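Local coordinates for periplasmic binding protein/LacI transcriptional regulator (Burkholderia graminis C4D1M, PDB 5HQJ), which binds D-arabinose in its pyranose form and probably delivers such sugars to an ABC transporter as a periplasmic solute-binding protein, at residues A[66-74]-A[90-98]; A[106-116]-A[122-130]. All blocks are in the same frame, centred on the assembly; numbering follows the deposited sequence.

Interaction 1: residues A[66-74]-A[90-98]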
loop_
_atom_site.group_PDB
_atom_site.type_symbol
_atom_site.label_atom_id
_atom_site.label_comp_id
_atom_site.label_asym_id
_atom_site.label_seq_id
_atom_site.Cartn_x
_atom_site.Cartn_y
_atom_site.Cartn_z
ATOM N N GLN A 66 -8.159 14.603 -1.975
ATOM C CA GLN A 66 -9.099 14.459 -3.096
ATOM C C GLN A 66 -8.422 13.832 -4.310
ATOM O O GLN A 66 -9.086 13.256 -5.183
ATOM C CB GLN A 66 -9.689 15.811 -3.498
ATOM C CG GLN A 66 -10.165 16.659 -2.337
ATOM C CD GLN A 66 -9.035 17.420 -1.674
ATOM O OE1 GLN A 66 -8.516 18.387 -2.235
ATOM N NE2 GLN A 66 -8.639 16.986 -0.477
ATOM N N ASN A 67 -7.096 13.959 -4.358
ATOM C CA ASN A 67 -6.291 13.358 -5.409
ATOM C C ASN A 67 -4.909 13.025 -4.868
ATOM O O ASN A 67 -4.588 13.358 -3.725
ATOM C CB ASN A 67 -6.188 14.294 -6.611
ATOM C CG ASN A 67 -5.898 15.726 -6.210
ATOM O OD1 ASN A 67 -5.073 15.993 -5.327
ATOM N ND2 ASN A 67 -6.576 16.663 -6.863
ATOM N N THR A 68 -4.101 12.375 -5.697
ATOM C CA THR A 68 -2.844 11.792 -5.249
ATOM C C THR A 68 -1.643 12.739 -5.386
ATOM O O THR A 68 -0.503 12.274 -5.381
ATOM C CB THR A 68 -2.530 10.483 -6.048
ATOM O OG1 THR A 68 -2.585 10.738 -7.461
ATOM C CG2 THR A 68 -3.521 9.410 -5.729
ATOM N N GLN A 69 -1.854 14.051 -5.488
ATOM C CA GLN A 69 -0.778 14.878 -6.062
ATOM C C GLN A 69 0.344 15.344 -5.105
ATOM O O GLN A 69 1.520 15.162 -5.435
ATOM C CB GLN A 69 -1.373 16.095 -6.784
ATOM C CG GLN A 69 -2.141 17.088 -5.961
ATOM C CD GLN A 69 -2.738 18.178 -6.846
ATOM O OE1 GLN A 69 -3.948 18.228 -7.066
ATOM N NE2 GLN A 69 -1.879 19.043 -7.376
ATOM N N GLY A 70 0.029 15.941 -3.957
ATOM C CA GLY A 70 1.082 16.351 -3.028
ATOM C C GLY A 70 0.807 17.668 -2.360
ATOM O O GLY A 70 0.840 17.769 -1.130
ATOM N N SER A 71 0.539 18.688 -3.171
ATOM C CA SER A 71 0.053 19.955 -2.648
ATOM C C SER A 71 -1.180 19.734 -1.779
ATOM O O SER A 71 -1.408 20.455 -0.809
ATOM C CB SER A 71 -0.289 20.918 -3.790
ATOM O OG SER A 71 0.249 20.445 -5.014
ATOM N N THR A 72 -1.987 18.740 -2.137
ATOM C CA THR A 72 -3.230 18.491 -1.428
ATOM C C THR A 72 -2.974 18.069 0.026
ATOM O O THR A 72 -3.724 18.446 0.930
ATOM C CB THR A 72 -4.055 17.392 -2.099
ATOM O OG1 THR A 72 -4.134 17.617 -3.518
ATOM C CG2 THR A 72 -5.453 17.366 -1.478
ATOM N N GLN A 73 -1.914 17.297 0.244
ATOM C CA GLN A 73 -1.594 16.838 1.600
ATOM C C GLN A 73 -0.846 17.906 2.399
ATOM O O GLN A 73 -0.926 17.927 3.617
ATOM C CB GLN A 73 -0.778 15.533 1.565
ATOM C CG GLN A 73 -1.624 14.237 1.446
ATOM C CD GLN A 73 -0.768 12.971 1.475
ATOM O OE1 GLN A 73 0.401 13.000 1.129
ATOM N NE2 GLN A 73 -1.356 11.860 1.906
ATOM N N VAL A 74 -0.145 18.820 1.729
ATOM C CA VAL A 74 0.467 19.934 2.454
ATOM C C VAL A 74 -0.631 20.818 3.065
ATOM O O VAL A 74 -0.556 21.191 4.233
ATOM C CB VAL A 74 1.406 20.783 1.541
ATOM C CG1 VAL A 74 2.028 21.942 2.316
ATOM C CG2 VAL A 74 2.505 19.908 0.971
ATOM N N ILE A 90 0.385 9.947 8.627
ATOM C CA ILE A 90 0.122 10.108 7.214
ATOM C C ILE A 90 0.756 8.995 6.379
ATOM O O ILE A 90 1.884 8.561 6.615
ATOM C CB ILE A 90 0.613 11.504 6.730
ATOM C CG1 ILE A 90 0.319 11.678 5.235
ATOM C CG2 ILE A 90 2.105 11.720 7.060
ATOM C CD1 ILE A 90 0.685 13.046 4.658
ATOM N N SER A 91 -0.016 8.514 5.414
ATOM C CA SER A 91 0.510 7.757 4.280
ATOM C C SER A 91 0.765 8.713 3.095
ATOM O O SER A 91 -0.170 9.356 2.593
ATOM C CB SER A 91 -0.483 6.668 3.879
ATOM O OG SER A 91 0.001 5.949 2.775
ATOM N N VAL A 92 2.017 8.792 2.642
ATOM C CA VAL A 92 2.462 9.833 1.697
ATOM C C VAL A 92 2.434 9.407 0.231
ATOM O O VAL A 92 2.986 8.384 -0.151
ATOM C CB VAL A 92 3.892 10.268 2.043
ATOM C CG1 VAL A 92 4.337 11.399 1.165
ATOM C CG2 VAL A 92 3.954 10.684 3.495
ATOM N N ASN A 93 1.796 10.224 -0.603
ATOM C CA ASN A 93 1.734 9.911 -2.021
ATOM C C ASN A 93 3.070 10.123 -2.725
ATOM O O ASN A 93 3.493 9.295 -3.529
ATOM C CB ASN A 93 0.647 10.737 -2.701
ATOM C CG ASN A 93 -0.721 10.043 -2.675
ATOM O OD1 ASN A 93 -0.881 8.907 -3.150
ATOM N ND2 ASN A 93 -1.689 10.725 -2.148
ATOM N N GLU A 94 3.730 11.218 -2.381
ATOM C CA GLU A 94 5.035 11.557 -2.950
ATOM C C GLU A 94 5.908 12.235 -1.861
ATOM O O GLU A 94 5.535 13.274 -1.320
ATOM C CB GLU A 94 4.841 12.448 -4.183
ATOM C CG GLU A 94 6.065 12.542 -5.112
ATOM C CD GLU A 94 7.172 13.342 -4.484
ATOM O OE1 GLU A 94 8.338 12.902 -4.565
ATOM O OE2 GLU A 94 6.854 14.398 -3.891
ATOM N N PRO A 95 7.064 11.624 -1.529
ATOM C CA PRO A 95 7.783 11.933 -0.284
ATOM C C PRO A 95 8.380 13.331 -0.222
ATOM O O PRO A 95 8.365 13.946 0.846
ATOM C CB PRO A 95 8.904 10.877 -0.247
ATOM C CG PRO A 95 9.082 10.460 -1.625
ATOM C CD PRO A 95 7.744 10.566 -2.292
ATOM N N LYS A 96 8.902 13.827 -1.342
ATOM C CA LYS A 96 9.601 15.099 -1.312
ATOM C C LYS A 96 8.579 16.203 -1.068
ATOM O O LYS A 96 8.836 17.109 -0.289
ATOM C CB LYS A 96 10.401 15.353 -2.610
ATOM C CG LYS A 96 11.581 14.372 -2.863
ATOM C CD LYS A 96 11.100 13.087 -3.564
ATOM C CE LYS A 96 12.188 12.025 -3.749
ATOM N NZ LYS A 96 11.613 10.755 -4.301
ATOM N N SER A 97 7.405 16.097 -1.698
ATOM C CA SER A 97 6.387 17.136 -1.620
ATOM C C SER A 97 6.099 17.630 -0.196
ATOM O O SER A 97 5.813 18.800 0.041
ATOM C CB SER A 97 5.076 16.614 -2.231
ATOM O OG SER A 97 5.216 16.350 -3.614
ATOM N N VAL A 98 6.141 16.712 0.751
ATOM C CA VAL A 98 5.563 16.960 2.060
ATOM C C VAL A 98 6.632 17.181 3.155
ATOM O O VAL A 98 6.308 17.451 4.316
ATOM C CB VAL A 98 4.628 15.777 2.411
ATOM C CG1 VAL A 98 5.429 14.524 2.751
ATOM C CG2 VAL A 98 3.648 16.170 3.485
HETATM O O HOH W 1 -2.519 13.290 -2.494
#
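Gln73 reaches from the first turn of helix 71-82 to the chain leaving strand 87-90. Its NE2 donates to Ser91 O at 2.9 Å, with an N-H...O angle of 161°. The acceptor lies close to the amide plane of Gln73. CG stands beside the backbone N (chi1 -85°) and the chain is extended beyond it, which carries the amide to the Ser91 carbonyl. CD1 of Ile90 packs against this amide, 3.5 Å from Gln73 CD. The Ser91 bond, with a weak one from the same NE2 to Pro35 O, limits the amide's rotation.

Asn93 meets the loop before the helix. Asn93 CB lies 3.3 Å from the carbonyl Thr68 O, and the Asn93 and Thr68 side chains cross at about a right angle. The ND2 of Asn93 bonds to Lys36 O.

Gly70, the N-cap residue, brings its CA to 4.1 Å from Ser97 CB. Ser97 is held in turn: its OG and backbone N both donate to OE2 of Glu94. Val74 CG2 closes the far end against Ser97 O.

The contact joins the start of helix 71-82 to the C-terminal end of strand 87-90, the strand that follows it, in a beta-alpha-beta crossover from strand 59-62.

Interaction 2: residues A[106-116]-A[122-130]; sequences EQSGIKVLTYD and SGRSMYIGT. With 64K (alpha-D-arabinopyranose), chain B.
Strand 111-115 and strand 127-129 pair in parallel, Thr114 with Tyr127 and Tyr115 with Ile128. Thr114 N donates to Met126 O at 3.0 Å, and Ile128 N donates back to Thr114 O. The pairing continues at Asp116 N, which donates to Ile128 O at 2.9 Å. At the other end Ser125 N donates to Val112 O at 2.8 Å.

Side chains pack on both faces. On one, Leu113 CD1 meets Ile128 CD1 at 4.1 Å, and Leu113 CB rests on Met126 CG (selenomethionine). On the other, Thr114 OG1 sits at the edge of the Tyr127 ring, and Arg124 CG approaches this hydroxyl to 3.7 Å. Tyr127 CG is anti to the backbone N (chi1 164°), and its ring runs along the strand to place OH for donation to Thr130 O at 2.7 Å.

Asp118 OD1 is hydrogen-bonded to Thr114 OG1, and Asp118 OD2 forms a salt bridge with Arg124 NH2. Beyond the strand, the Asp116 carboxylate grips the sugar with both oxygens: OD1 accepts from arabinose O2 and OD2 from O1, each at 2.6 Å. Ser91 OG also bonds to OD2 and helps fix the carboxylate. A water links Asp116 O to Thr130 N.

Asp116 thus binds the sugar at the C-terminal end of a parallel sheet, facing the cleft between the lobes, as in periplasmic binding proteins of this family.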
loop_
_atom_site.group_PDB
_atom_site.type_symbol
_atom_site.label_atom_id
_atom_site.label_comp_id
_atom_site.label_asym_id
_atom_site.label_seq_id
_atom_site.Cartn_x
_atom_site.Cartn_y
_atom_site.Cartn_z
ATOM N N GLU A 106 6.269 19.572 13.428
ATOM C CA GLU A 106 7.144 19.117 14.495
ATOM C C GLU A 106 7.741 20.272 15.351
ATOM O O GLU A 106 7.915 20.107 16.561
ATOM C CB GLU A 106 8.253 18.286 13.865
ATOM C CG GLU A 106 9.055 17.441 14.818
ATOM C CD GLU A 106 10.242 16.804 14.126
ATOM O OE1 GLU A 106 10.317 16.896 12.880
ATOM O OE2 GLU A 106 11.099 16.223 14.823
ATOM N N GLN A 107 8.044 21.428 14.739
ATOM C CA GLN A 107 8.569 22.589 15.485
ATOM C C GLN A 107 7.452 23.338 16.186
ATOM O O GLN A 107 7.689 24.357 16.839
ATOM C CB GLN A 107 9.298 23.593 14.579
ATOM C CG GLN A 107 10.014 23.005 13.405
ATOM C CD GLN A 107 10.607 24.044 12.469
ATOM O OE1 GLN A 107 10.455 25.255 12.673
ATOM N NE2 GLN A 107 11.278 23.571 11.421
ATOM N N SER A 108 6.229 22.867 15.994
ATOM C CA SER A 108 5.080 23.400 16.705
ATOM C C SER A 108 4.690 22.452 17.821
ATOM O O SER A 108 3.671 22.643 18.484
ATOM C CB SER A 108 3.915 23.610 15.749
ATOM O OG SER A 108 4.324 24.437 14.675
ATOM N N GLY A 109 5.510 21.420 18.014
ATOM C CA GLY A 109 5.250 20.397 19.012
ATOM C C GLY A 109 4.395 19.218 18.559
ATOM O O GLY A 109 4.186 18.300 19.342
ATOM N N ILE A 110 3.902 19.238 17.320
ATOM C CA ILE A 110 3.030 18.162 16.818
ATOM C C ILE A 110 3.873 16.932 16.567
ATOM O O ILE A 110 4.956 17.022 15.954
ATOM C CB ILE A 110 2.288 18.560 15.509
ATOM C CG1 ILE A 110 1.450 19.816 15.750
ATOM C CG2 ILE A 110 1.384 17.417 15.001
ATOM C CD1 ILE A 110 0.697 20.322 14.544
ATOM N N LYS A 111 3.388 15.789 17.045
ATOM C CA LYS A 111 4.071 14.524 16.799
ATOM C C LYS A 111 3.651 14.013 15.446
ATOM O O LYS A 111 2.462 14.044 15.110
ATOM C CB LYS A 111 3.744 13.502 17.873
ATOM C CG LYS A 111 3.896 14.026 19.273
ATOM C CD LYS A 111 5.330 14.451 19.544
ATOM C CE LYS A 111 5.468 15.124 20.888
ATOM N NZ LYS A 111 6.551 16.139 20.866
ATOM N N VAL A 112 4.626 13.563 14.664
ATOM C CA VAL A 112 4.360 13.186 13.295
ATOM C C VAL A 112 5.003 11.842 13.003
ATOM O O VAL A 112 6.173 11.632 13.300
ATOM C CB VAL A 112 4.877 14.250 12.312
ATOM C CG1 VAL A 112 4.635 13.820 10.884
ATOM C CG2 VAL A 112 4.190 15.595 12.584
ATOM N N LEU A 113 4.226 10.948 12.411
ATOM C CA LEU A 113 4.772 9.708 11.918
ATOM C C LEU A 113 4.106 9.314 10.613
ATOM O O LEU A 113 3.059 9.869 10.219
ATOM C CB LEU A 113 4.614 8.601 12.968
ATOM C CG LEU A 113 3.214 8.110 13.380
ATOM C CD1 LEU A 113 2.605 7.135 12.362
ATOM C CD2 LEU A 113 3.253 7.433 14.766
ATOM N N THR A 114 4.722 8.361 9.927
ATOM C CA THR A 114 4.146 7.836 8.692
ATOM C C THR A 114 3.732 6.389 8.844
ATOM O O THR A 114 4.204 5.705 9.762
ATOM C CB THR A 114 5.133 7.975 7.533
ATOM O OG1 THR A 114 6.372 7.329 7.862
ATOM C CG2 THR A 114 5.382 9.446 7.268
ATOM N N TYR A 115 2.828 5.960 7.959
ATOM C CA TYR A 115 2.380 4.554 7.892
ATOM C C TYR A 115 2.125 4.236 6.418
ATOM O O TYR A 115 1.838 5.137 5.625
ATOM C CB TYR A 115 1.133 4.303 8.788
ATOM C CG TYR A 115 -0.134 4.866 8.217
ATOM C CD1 TYR A 115 -0.402 6.230 8.319
ATOM C CD2 TYR A 115 -1.022 4.074 7.513
ATOM C CE1 TYR A 115 -1.527 6.780 7.756
ATOM C CE2 TYR A 115 -2.166 4.620 6.934
ATOM C CZ TYR A 115 -2.403 5.980 7.067
ATOM O OH TYR A 115 -3.505 6.560 6.505
ATOM N N ASP A 116 2.312 2.964 6.063
ATOM C CA ASP A 116 2.041 2.428 4.731
ATOM C C ASP A 116 3.017 2.890 3.656
ATOM O O ASP A 116 3.626 2.057 2.991
ATOM C CB ASP A 116 0.599 2.781 4.317
ATOM C CG ASP A 116 0.297 2.371 2.913
ATOM O OD1 ASP A 116 0.523 1.188 2.562
ATOM O OD2 ASP A 116 -0.127 3.253 2.164
ATOM N N SER A 122 11.255 13.720 5.985
ATOM C CA SER A 122 10.306 14.659 6.596
ATOM C C SER A 122 10.563 14.942 8.082
ATOM O O SER A 122 9.964 15.856 8.668
ATOM C CB SER A 122 8.887 14.121 6.448
ATOM O OG SER A 122 8.779 12.836 7.048
ATOM N N GLY A 123 11.438 14.153 8.690
ATOM C CA GLY A 123 11.706 14.281 10.112
ATOM C C GLY A 123 10.698 13.536 10.955
ATOM O O GLY A 123 10.664 13.673 12.181
ATOM N N ARG A 124 9.861 12.744 10.296
ATOM C CA ARG A 124 8.850 11.962 11.007
ATOM C C ARG A 124 9.552 11.071 12.030
ATOM O O ARG A 124 10.699 10.672 11.828
ATOM C CB ARG A 124 8.001 11.143 10.026
ATOM C CG ARG A 124 8.569 9.796 9.592
ATOM C CD ARG A 124 9.874 9.874 8.784
ATOM N NE ARG A 124 10.234 8.528 8.346
ATOM C CZ ARG A 124 10.893 7.634 9.085
ATOM N NH1 ARG A 124 11.317 7.935 10.313
ATOM N NH2 ARG A 124 11.137 6.427 8.590
ATOM N N SER A 125 8.862 10.796 13.127
ATOM C CA SER A 125 9.431 10.044 14.244
ATOM C C SER A 125 9.738 8.615 13.844
ATOM O O SER A 125 10.711 8.018 14.287
ATOM C CB SER A 125 8.475 10.048 15.444
ATOM O OG SER A 125 7.243 9.388 15.166
HETATM N N MSE A 126 8.879 8.064 13.005
HETATM C CA MSE A 126 8.939 6.653 12.706
HETATM C C MSE A 126 7.984 6.307 11.574
HETATM O O MSE A 126 7.057 7.066 11.282
HETATM C CB MSE A 126 8.602 5.826 13.947
HETATM C CG MSE A 126 7.192 5.996 14.417
HETATM SE SE MSE A 126 6.789 5.071 16.096
HETATM C CE MSE A 126 6.493 3.275 15.378
ATOM N N TYR A 127 8.259 5.161 10.951
ATOM C CA TYR A 127 7.442 4.547 9.911
ATOM C C TYR A 127 6.866 3.221 10.364
ATOM O O TYR A 127 7.595 2.336 10.851
ATOM C CB TYR A 127 8.286 4.349 8.644
ATOM C CG TYR A 127 7.682 3.391 7.617
ATOM C CD1 TYR A 127 6.661 3.794 6.780
ATOM C CD2 TYR A 127 8.153 2.093 7.481
ATOM C CE1 TYR A 127 6.124 2.920 5.856
ATOM C CE2 TYR A 127 7.613 1.223 6.571
ATOM C CZ TYR A 127 6.599 1.647 5.746
ATOM O OH TYR A 127 6.061 0.784 4.816
ATOM N N ILE A 128 5.562 3.096 10.201
ATOM C CA ILE A 128 4.861 1.867 10.443
ATOM C C ILE A 128 4.331 1.291 9.136
ATOM O O ILE A 128 3.413 1.846 8.527
ATOM C CB ILE A 128 3.677 2.092 11.397
ATOM C CG1 ILE A 128 4.185 2.720 12.702
ATOM C CG2 ILE A 128 2.891 0.800 11.635
ATOM C CD1 ILE A 128 3.069 3.253 13.580
ATOM N N GLY A 129 4.856 0.159 8.709
ATOM C CA GLY A 129 4.334 -0.422 7.495
ATOM C C GLY A 129 5.061 -1.652 7.007
ATOM O O GLY A 129 5.870 -2.266 7.719
ATOM N N THR A 130 4.736 -2.020 5.776
ATOM C CA THR A 130 5.335 -3.159 5.103
ATOM C C THR A 130 6.782 -2.860 4.751
ATOM O O THR A 130 7.163 -1.706 4.521
ATOM C CB THR A 130 4.525 -3.487 3.827
ATOM O OG1 THR A 130 3.200 -3.751 4.255
ATOM C CG2 THR A 130 5.076 -4.656 3.097
HETATM O O2 64K B . 0.165 -0.114 0.318
HETATM C C2 64K B . -0.550 0.416 -0.850
HETATM C C3 64K B . -1.642 -0.551 -1.180
HETATM O O3 64K B . -1.073 -1.681 -1.803
HETATM C C4 64K B . -2.637 0.028 -2.180
HETATM O O4 64K B . -2.051 0.204 -3.483
HETATM C C5 64K B . -3.094 1.339 -1.722
HETATM O O5 64K B . -1.958 2.236 -1.662
HETATM C C1 64K B . -1.125 1.765 -0.522
HETATM O O1 64K B . -0.089 2.652 -0.348
HETATM O O HOH W 2 8.420 16.028 10.956
HETATM O O HOH W 3 3.330 -0.532 3.465
#

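Interaction 1 closes before interaction 2 opens along the chain. Their centres lie 14 Å apart in the same lobe. Both lie at the parallel sheet: interaction 1 at the end of strand 87-90, interaction 2 on the pair 111-115 and 127-129. Ile90 O is 3.1 Å from Tyr115 N, a probable backbone hydrogen bond joining the two contacts. Helix 99-106 touches Val74 and Ile90 in interaction 1 and Val112 and Thr114 in interaction 2. The first is a helix start beside the sheet; the second is two inner strands. Their ends meet at the cleft, where Asp116 binds the sugar, with Asp247 and Arg168 among its other partners, and the Ser91 side chain lies about 5 Å away.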